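Local coordinates for protein nitroreductase (Bacteroides fragilis NCTC 9343, PDB 3EK3) that binds flavin mononucleotide and probably reduces nitro or related nitrogenous compounds with electrons from NADH or NADPH, as other nitroreductase-family flavoenzymes do, at residues Thr10-Arg14 with Phe121-Ser126; Tyr39-Gly43 with Asp112-Ala116; Val98-Pro104 with His159-Val165. One frame throughout, in Å; residues are numbered along the deposited sequence.

Interaction 1: Thr10-Arg14 with Phe121-Ser126; sequences TIKAR and FLAATS. With FMN (flavin mononucleotide), chain B.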
loop_
_atom_site.group_PDB
_atom_site.type_symbol
_atom_site.label_atom_id
_atom_site.label_comp_id
_atom_site.label_asym_id
_atom_site.label_seq_id
_atom_site.Cartn_x
_atom_site.Cartn_y
_atom_site.Cartn_z
ATOM N N THR A 10 -11.506 -12.365 -0.019
ATOM C CA THR A 10 -11.205 -11.550 1.154
ATOM C C THR A 10 -10.849 -10.156 0.677
ATOM O O THR A 10 -11.294 -9.185 1.239
ATOM C CB THR A 10 -10.046 -12.133 1.975
ATOM O OG1 THR A 10 -10.404 -13.467 2.412
ATOM C CG2 THR A 10 -9.719 -11.264 3.181
ATOM N N ILE A 11 -10.132 -10.088 -0.428
ATOM C CA ILE A 11 -9.777 -8.785 -1.008
ATOM C C ILE A 11 -11.042 -7.978 -1.387
ATOM O O ILE A 11 -11.135 -6.784 -1.084
ATOM C CB ILE A 11 -8.844 -8.958 -2.227
ATOM C CG1 ILE A 11 -7.407 -9.257 -1.741
ATOM C CG2 ILE A 11 -8.861 -7.721 -3.115
ATOM C CD1 ILE A 11 -6.418 -9.716 -2.832
ATOM N N LYS A 12 -11.989 -8.601 -2.075
ATOM C CA LYS A 12 -13.266 -7.950 -2.394
ATOM C C LYS A 12 -14.115 -7.637 -1.170
ATOM O O LYS A 12 -14.870 -6.670 -1.193
ATOM C CB LYS A 12 -14.078 -8.791 -3.373
ATOM C CG LYS A 12 -13.494 -8.886 -4.758
ATOM C CD LYS A 12 -14.234 -10.004 -5.494
ATOM C CE LYS A 12 -14.164 -9.881 -6.966
ATOM N NZ LYS A 12 -15.050 -10.910 -7.629
ATOM N N ALA A 13 -14.000 -8.440 -0.114
ATOM C CA ALA A 13 -14.865 -8.297 1.064
ATOM C C ALA A 13 -14.365 -7.236 2.042
ATOM O O ALA A 13 -15.147 -6.743 2.859
ATOM C CB ALA A 13 -15.023 -9.623 1.784
ATOM N N ARG A 14 -13.087 -6.892 1.964
ATOM C CA ARG A 14 -12.499 -5.864 2.837
ATOM C C ARG A 14 -13.207 -4.533 2.674
ATOM O O ARG A 14 -13.274 -3.983 1.566
ATOM C CB ARG A 14 -11.009 -5.689 2.562
ATOM C CG ARG A 14 -10.309 -4.696 3.484
ATOM C CD ARG A 14 -9.298 -3.817 2.773
ATOM N NE ARG A 14 -9.850 -3.208 1.573
ATOM C CZ ARG A 14 -10.653 -2.147 1.563
ATOM N NH1 ARG A 14 -10.993 -1.540 2.679
ATOM N NH2 ARG A 14 -11.141 -1.725 0.419
ATOM N N PHE A 121 -5.227 -4.946 6.938
ATOM C CA PHE A 121 -6.672 -4.929 6.604
ATOM C C PHE A 121 -7.147 -6.310 6.173
ATOM O O PHE A 121 -8.181 -6.821 6.613
ATOM C CB PHE A 121 -7.012 -3.979 5.465
ATOM C CG PHE A 121 -6.831 -2.487 5.773
ATOM C CD1 PHE A 121 -6.953 -1.946 7.073
ATOM C CD2 PHE A 121 -6.638 -1.611 4.715
ATOM C CE1 PHE A 121 -6.806 -0.550 7.284
ATOM C CE2 PHE A 121 -6.514 -0.223 4.911
ATOM C CZ PHE A 121 -6.599 0.297 6.210
ATOM N N LEU A 122 -6.371 -6.901 5.261
ATOM C CA LEU A 122 -6.719 -8.205 4.708
ATOM C C LEU A 122 -6.602 -9.325 5.742
ATOM O O LEU A 122 -7.483 -10.181 5.864
ATOM C CB LEU A 122 -5.864 -8.473 3.467
ATOM C CG LEU A 122 -6.122 -7.531 2.283
ATOM C CD1 LEU A 122 -5.131 -7.793 1.107
ATOM C CD2 LEU A 122 -7.577 -7.577 1.783
ATOM N N ALA A 123 -5.532 -9.287 6.522
ATOM C CA ALA A 123 -5.376 -10.186 7.652
ATOM C C ALA A 123 -6.598 -10.051 8.592
ATOM O O ALA A 123 -7.178 -11.043 9.015
ATOM C CB ALA A 123 -4.085 -9.868 8.380
ATOM N N ALA A 124 -6.954 -8.819 8.932
ATOM C CA ALA A 124 -8.082 -8.567 9.836
ATOM C C ALA A 124 -9.363 -9.117 9.244
ATOM O O ALA A 124 -10.108 -9.823 9.914
ATOM C CB ALA A 124 -8.217 -7.091 10.111
ATOM N N THR A 125 -9.617 -8.827 7.968
ATOM C CA THR A 125 -10.837 -9.315 7.323
ATOM C C THR A 125 -10.876 -10.830 7.378
ATOM O O THR A 125 -11.928 -11.408 7.659
ATOM C CB THR A 125 -10.952 -8.811 5.875
ATOM O OG1 THR A 125 -10.994 -7.385 5.860
ATOM C CG2 THR A 125 -12.236 -9.345 5.226
ATOM N N SER A 126 -9.742 -11.480 7.122
ATOM C CA SER A 126 -9.725 -12.964 7.119
ATOM C C SER A 126 -10.024 -13.568 8.482
ATOM O O SER A 126 -10.373 -14.742 8.557
ATOM C CB SER A 126 -8.386 -13.505 6.623
ATOM O OG SER A 126 -7.418 -13.425 7.648
HETATM N N1 FMN B . -11.416 6.421 6.037
HETATM C C2 FMN B . -11.707 7.143 7.171
HETATM O O2 FMN B . -12.774 6.967 7.767
HETATM N N3 FMN B . -10.848 8.105 7.657
HETATM C C4 FMN B . -9.688 8.355 7.008
HETATM O O4 FMN B . -8.853 9.062 7.597
HETATM C C4A FMN B . -9.376 7.611 5.861
HETATM N N5 FMN B . -8.195 7.837 5.203
HETATM C C5A FMN B . -7.837 7.103 4.089
HETATM C C6 FMN B . -6.607 7.341 3.475
HETATM C C7 FMN B . -6.203 6.590 2.373
HETATM C C7M FMN B . -4.780 6.704 1.829
HETATM C C8 FMN B . -7.039 5.564 1.915
HETATM C C8M FMN B . -6.445 4.466 1.065
HETATM C C9 FMN B . -8.269 5.328 2.537
HETATM C C9A FMN B . -8.681 6.085 3.630
HETATM N N10 FMN B . -9.917 5.882 4.267
HETATM C C10 FMN B . -10.233 6.606 5.393
HETATM C "C1'" FMN B . -10.855 4.791 3.812
HETATM C "C2'" FMN B . -11.524 5.179 2.488
HETATM O "O2'" FMN B . -12.524 6.156 2.716
HETATM C "C3'" FMN B . -12.172 3.929 1.918
HETATM O "O3'" FMN B . -11.142 3.052 1.519
HETATM C "C4'" FMN B . -13.045 4.225 0.682
HETATM O "O4'" FMN B . -14.191 4.978 1.054
HETATM C "C5'" FMN B . -13.487 2.930 0.005
HETATM O "O5'" FMN B . -14.296 2.165 0.889
HETATM P P FMN B . -13.927 0.640 1.298
HETATM O O1P FMN B . -13.671 -0.111 0.050
HETATM O O2P FMN B . -15.054 0.101 2.199
HETATM O O3P FMN B . -12.608 0.650 2.030
#

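Interaction 2: Tyr39-Gly43 with Asp112-Ala116; sequences YAPSG and DCACA. With FMN (flavin mononucleotide), chain C.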
loop_
_atom_site.group_PDB
_atom_site.type_symbol
_atom_site.label_atom_id
_atom_site.label_comp_id
_atom_site.label_asym_id
_atom_site.label_seq_id
_atom_site.Cartn_x
_atom_site.Cartn_y
_atom_site.Cartn_z
ATOM N N TYR A 39 5.321 -8.549 7.127
ATOM C CA TYR A 39 5.644 -9.299 5.908
ATOM C C TYR A 39 5.394 -8.568 4.578
ATOM O O TYR A 39 5.706 -9.101 3.489
ATOM C CB TYR A 39 4.903 -10.654 5.933
ATOM C CG TYR A 39 5.676 -11.742 6.627
ATOM C CD1 TYR A 39 5.669 -11.862 8.018
ATOM C CD2 TYR A 39 6.439 -12.638 5.898
ATOM C CE1 TYR A 39 6.400 -12.854 8.647
ATOM C CE2 TYR A 39 7.187 -13.620 6.520
ATOM C CZ TYR A 39 7.167 -13.719 7.897
ATOM O OH TYR A 39 7.882 -14.710 8.520
ATOM N N ALA A 40 4.891 -7.331 4.656
ATOM C CA ALA A 40 4.748 -6.478 3.490
ATOM C C ALA A 40 6.104 -6.190 2.811
ATOM O O ALA A 40 7.178 -6.200 3.442
ATOM C CB ALA A 40 4.033 -5.105 3.864
ATOM N N PRO A 41 6.060 -5.923 1.510
ATOM C CA PRO A 41 7.270 -5.570 0.827
ATOM C C PRO A 41 7.670 -4.180 1.305
ATOM O O PRO A 41 6.787 -3.392 1.678
ATOM C CB PRO A 41 6.850 -5.503 -0.651
ATOM C CG PRO A 41 5.360 -5.237 -0.632
ATOM C CD PRO A 41 4.871 -5.951 0.624
ATOM N N SER A 42 8.966 -3.934 1.339
ATOM C CA SER A 42 9.505 -2.569 1.576
ATOM C C SER A 42 10.640 -2.297 0.653
ATOM O O SER A 42 11.425 -3.183 0.303
ATOM C CB SER A 42 9.938 -2.373 3.041
ATOM O OG SER A 42 11.063 -3.171 3.402
ATOM N N GLY A 43 10.794 -1.020 0.265
ATOM C CA GLY A 43 11.829 -0.655 -0.667
ATOM C C GLY A 43 13.166 -1.032 -0.095
ATOM O O GLY A 43 13.444 -0.726 1.080
ATOM N N ASP A 112 5.761 2.075 1.462
ATOM C CA ASP A 112 6.048 0.936 2.357
ATOM C C ASP A 112 4.889 0.759 3.348
ATOM O O ASP A 112 4.378 -0.325 3.541
ATOM C CB ASP A 112 7.302 1.182 3.215
ATOM C CG ASP A 112 8.618 1.050 2.467
ATOM O OD1 ASP A 112 8.658 0.769 1.257
ATOM O OD2 ASP A 112 9.641 1.237 3.158
ATOM N N CYS A 113 4.549 1.840 4.030
ATOM C CA CYS A 113 3.536 1.809 5.081
ATOM C C CYS A 113 2.195 1.357 4.559
ATOM O O CYS A 113 1.521 0.582 5.216
ATOM C CB CYS A 113 3.380 3.167 5.747
ATOM S SG CYS A 113 4.857 3.633 6.684
ATOM N N ALA A 114 1.821 1.841 3.367
ATOM C CA ALA A 114 0.529 1.475 2.770
ATOM C C ALA A 114 0.486 -0.009 2.469
ATOM O O ALA A 114 -0.577 -0.694 2.642
ATOM C CB ALA A 114 0.268 2.326 1.491
ATOM N N CYS A 115 1.619 -0.550 2.013
ATOM C CA CYS A 115 1.657 -2.014 1.771
ATOM C C CYS A 115 1.408 -2.804 3.048
ATOM O O CYS A 115 0.656 -3.783 3.059
ATOM C CB CYS A 115 2.965 -2.443 1.136
ATOM S SG CYS A 115 3.188 -1.915 -0.576
ATOM N N ALA A 116 2.073 -2.404 4.116
ATOM C CA ALA A 116 1.923 -3.008 5.441
ATOM C C ALA A 116 0.459 -2.897 5.885
ATOM O O ALA A 116 -0.161 -3.863 6.354
ATOM C CB ALA A 116 2.878 -2.297 6.459
HETATM N N1 FMN C . 12.180 -4.620 -6.191
HETATM C C2 FMN C . 12.829 -4.496 -7.397
HETATM O O2 FMN C . 13.412 -5.464 -7.896
HETATM N N3 FMN C . 12.887 -3.293 -8.068
HETATM C C4 FMN C . 12.296 -2.200 -7.533
HETATM O O4 FMN C . 12.183 -1.204 -8.268
HETATM C C4A FMN C . 11.618 -2.322 -6.313
HETATM N N5 FMN C . 10.995 -1.230 -5.767
HETATM C C5A FMN C . 10.289 -1.317 -4.584
HETATM C C6 FMN C . 9.639 -0.187 -4.086
HETATM C C7 FMN C . 8.888 -0.255 -2.914
HETATM C C7M FMN C . 8.010 0.918 -2.480
HETATM C C8 FMN C . 8.767 -1.489 -2.263
HETATM C C8M FMN C . 7.620 -1.696 -1.302
HETATM C C9 FMN C . 9.418 -2.619 -2.769
HETATM C C9A FMN C . 10.179 -2.551 -3.932
HETATM N N10 FMN C . 10.857 -3.664 -4.457
HETATM C C10 FMN C . 11.526 -3.555 -5.654
HETATM C "C1'" FMN C . 10.760 -5.017 -3.793
HETATM C "C2'" FMN C . 11.584 -5.038 -2.501
HETATM O "O2'" FMN C . 12.966 -5.115 -2.806
HETATM C "C3'" FMN C . 11.179 -6.275 -1.719
HETATM O "O3'" FMN C . 9.858 -6.083 -1.261
HETATM C "C4'" FMN C . 12.073 -6.518 -0.487
HETATM O "O4'" FMN C . 13.388 -6.874 -0.894
HETATM C "C5'" FMN C . 11.498 -7.624 0.394
HETATM O "O5'" FMN C . 11.462 -8.853 -0.320
HETATM P P FMN C . 10.091 -9.693 -0.527
HETATM O O1P FMN C . 9.453 -9.845 0.798
HETATM O O2P FMN C . 10.438 -10.996 -1.271
HETATM O O3P FMN C . 9.135 -8.849 -1.332
HETATM O O HOH W 1 12.128 1.400 2.292
#

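Interaction 3: Val98-Pro104 with His159-Val165; sequences VIVSNEP and HKVYGCV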
loop_
_atom_site.group_PDB
_atom_site.type_symbol
_atom_site.label_atom_id
_atom_site.label_comp_id
_atom_site.label_asym_id
_atom_site.label_seq_id
_atom_site.Cartn_x
_atom_site.Cartn_y
_atom_site.Cartn_z
ATOM N N VAL A 98 -3.561 0.857 15.307
ATOM C CA VAL A 98 -2.156 0.612 14.985
ATOM C C VAL A 98 -1.605 1.811 14.228
ATOM O O VAL A 98 -2.068 2.168 13.118
ATOM C CB VAL A 98 -1.936 -0.617 14.144
ATOM C CG1 VAL A 98 -0.443 -0.950 14.013
ATOM C CG2 VAL A 98 -2.644 -1.786 14.750
ATOM N N ILE A 99 -0.643 2.466 14.851
ATOM C CA ILE A 99 0.010 3.611 14.238
ATOM C C ILE A 99 1.182 3.117 13.392
ATOM O O ILE A 99 2.102 2.514 13.922
ATOM C CB ILE A 99 0.547 4.580 15.328
ATOM C CG1 ILE A 99 -0.615 5.048 16.224
ATOM C CG2 ILE A 99 1.265 5.785 14.690
ATOM C CD1 ILE A 99 -0.205 5.784 17.491
ATOM N N VAL A 100 1.154 3.409 12.092
ATOM C CA VAL A 100 2.166 2.862 11.173
ATOM C C VAL A 100 3.048 4.046 10.761
ATOM O O VAL A 100 2.589 4.990 10.129
ATOM C CB VAL A 100 1.550 2.097 9.976
ATOM C CG1 VAL A 100 2.678 1.511 9.063
ATOM C CG2 VAL A 100 0.636 0.904 10.454
ATOM N N SER A 101 4.327 3.986 11.147
ATOM C CA SER A 101 5.241 5.125 10.965
ATOM C C SER A 101 6.465 4.680 10.173
ATOM O O SER A 101 6.731 3.514 10.078
ATOM C CB SER A 101 5.672 5.702 12.310
ATOM O OG SER A 101 6.413 4.787 13.109
ATOM N N ASN A 102 7.218 5.636 9.643
ATOM C CA ASN A 102 8.442 5.309 8.919
ATOM C C ASN A 102 9.311 6.519 8.957
ATOM O O ASN A 102 8.814 7.617 9.141
ATOM C CB ASN A 102 8.106 4.907 7.470
ATOM C CG ASN A 102 9.186 4.011 6.803
ATOM O OD1 ASN A 102 10.224 3.703 7.381
ATOM N ND2 ASN A 102 8.931 3.624 5.553
ATOM N N GLU A 103 10.612 6.319 8.763
ATOM C CA GLU A 103 11.499 7.439 8.539
ATOM C C GLU A 103 11.213 7.984 7.147
ATOM O O GLU A 103 10.911 7.258 6.211
ATOM C CB GLU A 103 12.957 7.024 8.720
ATOM C CG GLU A 103 13.461 6.016 7.751
ATOM C CD GLU A 103 14.940 5.624 8.014
ATOM O OE1 GLU A 103 15.316 5.377 9.196
ATOM O OE2 GLU A 103 15.692 5.568 7.012
ATOM N N PRO A 104 11.270 9.299 7.009
ATOM C CA PRO A 104 10.938 9.932 5.756
ATOM C C PRO A 104 12.107 10.058 4.744
ATOM O O PRO A 104 11.950 10.700 3.711
ATOM C CB PRO A 104 10.447 11.286 6.221
ATOM C CG PRO A 104 11.312 11.582 7.407
ATOM C CD PRO A 104 11.480 10.279 8.088
ATOM N N HIS A 159 10.410 9.368 12.950
ATOM C CA HIS A 159 9.424 8.840 12.022
ATOM C C HIS A 159 8.332 9.845 11.807
ATOM O O HIS A 159 8.030 10.654 12.695
ATOM C CB HIS A 159 8.801 7.582 12.599
ATOM C CG HIS A 159 9.608 6.343 12.371
ATOM N ND1 HIS A 159 9.049 5.078 12.393
ATOM C CD2 HIS A 159 10.929 6.178 12.118
ATOM C CE1 HIS A 159 9.999 4.186 12.160
ATOM N NE2 HIS A 159 11.149 4.831 11.991
ATOM N N LYS A 160 7.713 9.783 10.640
ATOM C CA LYS A 160 6.425 10.421 10.420
ATOM C C LYS A 160 5.381 9.333 10.400
ATOM O O LYS A 160 5.692 8.171 10.181
ATOM C CB LYS A 160 6.407 11.148 9.085
ATOM C CG LYS A 160 7.500 12.186 8.913
ATOM C CD LYS A 160 7.620 13.124 10.092
ATOM C CE LYS A 160 8.630 14.232 9.802
ATOM N NZ LYS A 160 8.978 14.945 11.044
ATOM N N VAL A 161 4.125 9.705 10.650
ATOM C CA VAL A 161 3.048 8.716 10.687
ATOM C C VAL A 161 2.389 8.760 9.309
ATOM O O VAL A 161 1.827 9.788 8.936
ATOM C CB VAL A 161 2.009 9.023 11.791
ATOM C CG1 VAL A 161 0.855 8.036 11.718
ATOM C CG2 VAL A 161 2.678 8.924 13.183
ATOM N N TYR A 162 2.495 7.677 8.538
ATOM C CA TYR A 162 1.915 7.623 7.189
ATOM C C TYR A 162 0.457 7.090 7.142
ATOM O O TYR A 162 -0.307 7.432 6.213
ATOM C CB TYR A 162 2.853 6.826 6.290
ATOM C CG TYR A 162 4.123 7.629 6.036
ATOM C CD1 TYR A 162 4.157 8.590 5.043
ATOM C CD2 TYR A 162 5.268 7.447 6.814
ATOM C CE1 TYR A 162 5.324 9.380 4.843
ATOM C CE2 TYR A 162 6.404 8.219 6.626
ATOM C CZ TYR A 162 6.442 9.169 5.640
ATOM O OH TYR A 162 7.580 9.939 5.424
ATOM N N GLY A 163 0.087 6.227 8.077
ATOM C CA GLY A 163 -1.316 5.856 8.231
ATOM C C GLY A 163 -1.554 5.065 9.499
ATOM O O GLY A 163 -0.595 4.606 10.130
ATOM N N CYS A 164 -2.814 4.982 9.909
ATOM C CA CYS A 164 -3.164 4.161 11.060
ATOM C C CYS A 164 -4.283 3.172 10.683
ATOM O O CYS A 164 -5.070 3.404 9.760
ATOM C CB CYS A 164 -3.573 5.013 12.266
ATOM S SG CYS A 164 -2.360 6.195 12.831
ATOM N N VAL A 165 -4.322 2.076 11.420
ATOM C CA VAL A 165 -5.315 1.046 11.257
ATOM C C VAL A 165 -6.169 0.895 12.499
ATOM O O VAL A 165 -5.675 0.428 13.526
ATOM C CB VAL A 165 -4.593 -0.277 10.993
ATOM C CG1 VAL A 165 -5.551 -1.483 10.820
ATOM C CG2 VAL A 165 -3.624 -0.164 9.763
HETATM O O HOH W 2 13.853 4.343 11.377
#

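Interaction 1: Thr10-Arg14 with Phe121-Ser126
The phosphate end of the flavin mononucleotide site is built where the end of helix 6-13 packs on the end of helix 109-126, and Arg14 meets Phe121 and Thr125 there as it leaves helical geometry. With CG anti to the backbone N (chi1 -177°) and further bends at chi2 and chi3, the Arg14 chain runs across the second helix, its CD lying 3.5 Å from Phe121 CB, before turning to the cofactor. One phosphate oxygen, FMN O3P, is shared by both terminal nitrogens, with Arg14 NH1 at 2.8 Å; NH2 also binds O1P at 3.0 Å. Lys179 and Ser16 hold the same ligand, and Arg14 NH2 additionally reaches the backbone O of Tyr39 of the second subunit. Behind this grip the packing is largely apolar. Leu122 CD2 sits 3.8 Å from Ile11 CA and close to its CG1, while the Thr10 and Thr125 methyls meet at 3.8 Å (CG2 to CG2), the two side chains lying alongside each other but running opposite ways. The hydroxyl of Thr10 turns back to Glu6 O. Thr125 OG1 returns to its own helix; its 3.0 Å bond to Phe121 O comes from above the carbonyl plane, on the face opposite Thr125 N.

Interaction 2: Tyr39-Gly43 with Asp112-Ala116
The backbone of residues 39-43, an irregular stretch following helix 27-38, passes close over the helical turn 112-116, with the CA atoms of Ala40 and Ala116 4.9 Å apart and those of Ser42 and Asp112 at nearly the same spacing. Ala40 presses its methyl straight onto the helix backbone: CB stands 3.3 Å from Ala116 N and, more tightly than carbons usually pack, 3.4 Å from Ala116 CA. Beside it, the Pro41 ring rests its CG against Cys115 SG at 4.0 Å, while its CB faces the ribityl chain of the flavin, 3.1 Å from FMN O3'. Polar contact is concentrated at Asp112. Its CG lies anti to the carbonyl carbon (chi1 -75°), which carries the carboxylate up to the loop, where Asp112 OD1 takes the N-H of Gly43, N to OD1 3.0 Å, in a nearly straight bond (167°). The donor arrives on the syn side but 32° out of the carboxylate plane. The other oxygen, OD2, accepts from a water that also donates to Gly43 O, so both polar groups of this glycine are tied to one carboxylate, and OD2 has a further weak bond from Asn102 ND2. Gly43 N also lies 3.3 Å from FMN C8, at the dimethylbenzene end of the isoalloxazine. Since Tyr92, Ser16 and Lys179 of the second subunit bind this same cofactor, residues 39-43 form one wall of a flavin site shared across the dimer interface, as is characteristic of the nitroreductase fold.

Interaction 3: Val98-Pro104 with His159-Val165
Two torsions bring Ser101 and His159 together: Ser101 OG stands between its backbone N and carbonyl carbon (chi1 63°), and His159 CG lies anti to its own carbonyl carbon (chi1 -83°). Ser101 OG meets His159 ND1 at 2.7 Å, in the plane of the imidazole at its edge, in a hydrogen bond. One face of that ring is covered by the peptide joining Asn102 to Glu103, Asn102 C lying 3.4 Å above it toward the rim, and a water in the ring plane links His159 NE2 to Glu103 OE1. With both nitrogens engaged at the edge and a peptide on one face, rotation of the ring is restrained. The strands carrying these groups run antiparallel. Val98 and Val165 exchange two N-H to O bonds, the one from Val98 N to Val165 O being 2.8 Å, and Asn102 pairs likewise with Lys160. Between these pairs the register slips by one residue in a classic beta bulge: Val100 O accepts from Tyr162 N at 3.1 Å and only weakly from Gly163 N. The Tyr162 ring turns its edge to Asn102, CE2 lying 3.8 Å from Asn102 CB, and its OH ends against Pro104 CB (3.3 Å). On the other face of the sheet, Ile99 CG2 touches both methyls of Val161. The two strands form the middle of the four-stranded sheet, with strand 50-54 beyond Ile99 and strand 130-134 beyond Cys164; helix 144-153 packs on Ile99 and Val161, while helix 109-126 lies against Asn102, Tyr162 and Val165 on the opposite face.

Helix 109-126 unites the three contacts. Interactions 1 and 2 use its last and earlier turns, with centres 16 Å apart, whereas interaction 3 supplies the sheet beneath it: Phe121 packs on Val165, and Cys113 on Val100, Asn102 and Tyr162. The centres of interactions 2 and 3 are 11 Å apart, those of 1 and 3 about 21 Å. Along the chain, interaction 2 falls wholly between the two segments of interaction 1, while the segments of interaction 3 alternate with those of both others. The example illustrates how one helix can stand beside two cofactor sites: in a single subunit, interaction 1 borders one flavin and interaction 2 the other, each site being completed by the second subunit.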